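Local coordinates for protein lipolytic enzyme, g-d-s-l (Clostridium thermocellum, PDB 2W47) that contains a family 6 carbohydrate-binding module, a beta-sandwich domain that binds a glycan and a calcium ion, at residues A[43-48]-A[105-110]. Numbering follows the deposited sequence.
Sequences EWNVNA and QGNNVI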
loop_
_atom_site.group_PDB
_atom_site.type_symbol
_atom_site.label_atom_id
_atom_site.label_comp_id
_atom_site.label_asym_id
_atom_site.label_seq_id
_atom_site.Cartn_x
_atom_site.Cartn_y
_atom_site.Cartn_z
ATOM N N GLU A 43 6.780 3.633 -1.086
ATOM C CA GLU A 43 7.435 2.689 -1.973
ATOM C C GLU A 43 8.161 1.642 -1.162
ATOM O O GLU A 43 8.876 1.968 -0.218
ATOM C CB GLU A 43 8.419 3.437 -2.861
ATOM C CG GLU A 43 9.159 2.577 -3.846
ATOM C CD GLU A 43 9.975 3.419 -4.783
ATOM O OE1 GLU A 43 9.394 3.987 -5.731
ATOM O OE2 GLU A 43 11.214 3.507 -4.586
ATOM N N TRP A 44 7.983 0.382 -1.540
ATOM C CA TRP A 44 8.728 -0.696 -0.922
ATOM C C TRP A 44 9.519 -1.472 -1.953
ATOM O O TRP A 44 9.093 -1.627 -3.104
ATOM C CB TRP A 44 7.788 -1.677 -0.232
ATOM C CG TRP A 44 7.261 -1.273 1.102
ATOM C CD1 TRP A 44 7.899 -1.370 2.307
ATOM C CD2 TRP A 44 5.946 -0.787 1.381
ATOM N NE1 TRP A 44 7.066 -0.954 3.317
ATOM C CE2 TRP A 44 5.861 -0.592 2.776
ATOM C CE3 TRP A 44 4.832 -0.490 0.584
ATOM C CZ2 TRP A 44 4.712 -0.123 3.393
ATOM C CZ3 TRP A 44 3.689 -0.018 1.203
ATOM C CH2 TRP A 44 3.641 0.162 2.594
ATOM N N ASN A 45 10.674 -1.967 -1.515
ATOM C CA ASN A 45 11.445 -2.936 -2.271
ATOM C C ASN A 45 11.014 -4.335 -1.857
ATOM O O ASN A 45 11.331 -4.808 -0.767
ATOM C CB ASN A 45 12.938 -2.712 -2.032
ATOM C CG ASN A 45 13.446 -1.470 -2.713
ATOM O OD1 ASN A 45 13.202 -1.256 -3.898
ATOM N ND2 ASN A 45 14.178 -0.644 -1.966
ATOM N N VAL A 46 10.247 -4.974 -2.734
ATOM C CA VAL A 46 9.584 -6.235 -2.421
ATOM C C VAL A 46 10.284 -7.388 -3.122
ATOM O O VAL A 46 10.494 -7.355 -4.332
ATOM C CB VAL A 46 8.088 -6.164 -2.820
ATOM C CG1 VAL A 46 7.393 -7.526 -2.676
ATOM C CG2 VAL A 46 7.376 -5.145 -1.951
ATOM N N ASN A 47 10.655 -8.388 -2.327
ATOM C CA ASN A 47 11.284 -9.590 -2.854
ATOM C C ASN A 47 10.252 -10.576 -3.384
ATOM O O ASN A 47 9.225 -10.808 -2.750
ATOM C CB ASN A 47 12.117 -10.258 -1.757
ATOM C CG ASN A 47 12.705 -11.589 -2.195
ATOM O OD1 ASN A 47 12.318 -12.646 -1.702
ATOM N ND2 ASN A 47 13.637 -11.535 -3.125
ATOM N N ALA A 48 10.536 -11.145 -4.547
ATOM C CA ALA A 48 9.765 -12.278 -5.056
ATOM C C ALA A 48 10.724 -13.459 -5.191
ATOM O O ALA A 48 11.668 -13.397 -5.985
ATOM C CB ALA A 48 9.119 -11.938 -6.396
ATOM N N GLN A 105 11.411 -12.415 -10.289
ATOM C CA GLN A 105 12.312 -12.957 -9.277
ATOM C C GLN A 105 13.301 -11.879 -8.845
ATOM O O GLN A 105 13.893 -11.193 -9.685
ATOM C CB GLN A 105 13.064 -14.193 -9.795
ATOM C CG GLN A 105 13.879 -14.897 -8.712
ATOM C CD GLN A 105 14.508 -16.199 -9.176
ATOM O OE1 GLN A 105 14.141 -17.276 -8.705
ATOM N NE2 GLN A 105 15.464 -16.104 -10.090
ATOM N N GLY A 106 13.464 -11.736 -7.534
ATOM C CA GLY A 106 14.327 -10.708 -6.981
ATOM C C GLY A 106 13.512 -9.514 -6.535
ATOM O O GLY A 106 12.375 -9.656 -6.086
ATOM N N ASN A 107 14.100 -8.331 -6.658
ATOM C CA ASN A 107 13.454 -7.125 -6.180
ATOM C C ASN A 107 12.450 -6.559 -7.161
ATOM O O ASN A 107 12.637 -6.611 -8.379
ATOM C CB ASN A 107 14.470 -6.040 -5.852
ATOM C CG ASN A 107 13.856 -4.932 -5.048
ATOM O OD1 ASN A 107 13.367 -5.164 -3.949
ATOM N ND2 ASN A 107 13.858 -3.717 -5.597
ATOM N N ASN A 108 11.381 -6.015 -6.588
ATOM C CA ASN A 108 10.346 -5.315 -7.317
ATOM C C ASN A 108 10.048 -4.025 -6.579
ATOM O O ASN A 108 9.841 -4.030 -5.371
ATOM C CB ASN A 108 9.083 -6.168 -7.417
ATOM C CG ASN A 108 9.317 -7.453 -8.178
ATOM O OD1 ASN A 108 9.042 -7.527 -9.373
ATOM N ND2 ASN A 108 9.845 -8.462 -7.489
ATOM N N VAL A 109 10.058 -2.925 -7.310
ATOM C CA VAL A 109 9.832 -1.617 -6.709
ATOM C C VAL A 109 8.333 -1.319 -6.764
ATOM O O VAL A 109 7.787 -1.110 -7.842
ATOM C CB VAL A 109 10.640 -0.524 -7.446
ATOM C CG1 VAL A 109 10.489 0.802 -6.738
ATOM C CG2 VAL A 109 12.131 -0.899 -7.548
ATOM N N ILE A 110 7.674 -1.338 -5.608
ATOM C CA ILE A 110 6.224 -1.184 -5.561
ATOM C C ILE A 110 5.854 0.154 -4.926
ATOM O O ILE A 110 6.218 0.414 -3.785
ATOM C CB ILE A 110 5.567 -2.370 -4.821
ATOM C CG1 ILE A 110 5.996 -3.702 -5.483
ATOM C CG2 ILE A 110 4.032 -2.199 -4.788
ATOM C CD1 ILE A 110 5.211 -4.946 -5.093
#
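Val46 and Ile110 meet on the inner face of a beta-sandwich, the fold of family 6 carbohydrate-binding modules. Strands 41-48 and 106-114 are antiparallel neighbours in its five-stranded sheet. Val46 CG2 lies 3.8 Å from Ile110 CD1, and the two side chains slant across each other. Trp44 and Ala48 point to the same face. Strand 122-130 of the other sheet packs on Trp44 and Val46, and Leu103 packs on Ala48 and Ile110. The Trp44 indole is also tied to Gln8 O through NE1.

Asn108 is a polar residue buried on this inner face. With CG beside its own backbone N (chi1 -62°), its amide reaches toward Val46 O and the methyl of Ala48. Asn108 ND2 makes a weak hydrogen bond to Val46 O at 3.4 Å. The same nitrogen, Asn108 ND2, lies 3.7 Å from Ala48 CB. Val46 O also takes the backbone N-H of Asn108, while Asn108 OD1 accepts a bond from Asn104 N.

The other face is more open and polar. On it Glu43 runs out extended, and Glu43 CD sits 3.3 Å from Val109 CG1. Glu43 OE1 forms a salt bridge with Arg111 NE. Asn45 and Asn107 join by their amides, whose planes are 58° apart. Asn107 ND2 donates to Asn45 OD1 at 3.1 Å. Asn45 OD1 lies close to the amide plane of Asn107, but Asn107 ND2 comes from above the plane of the Asn45 carbonyl.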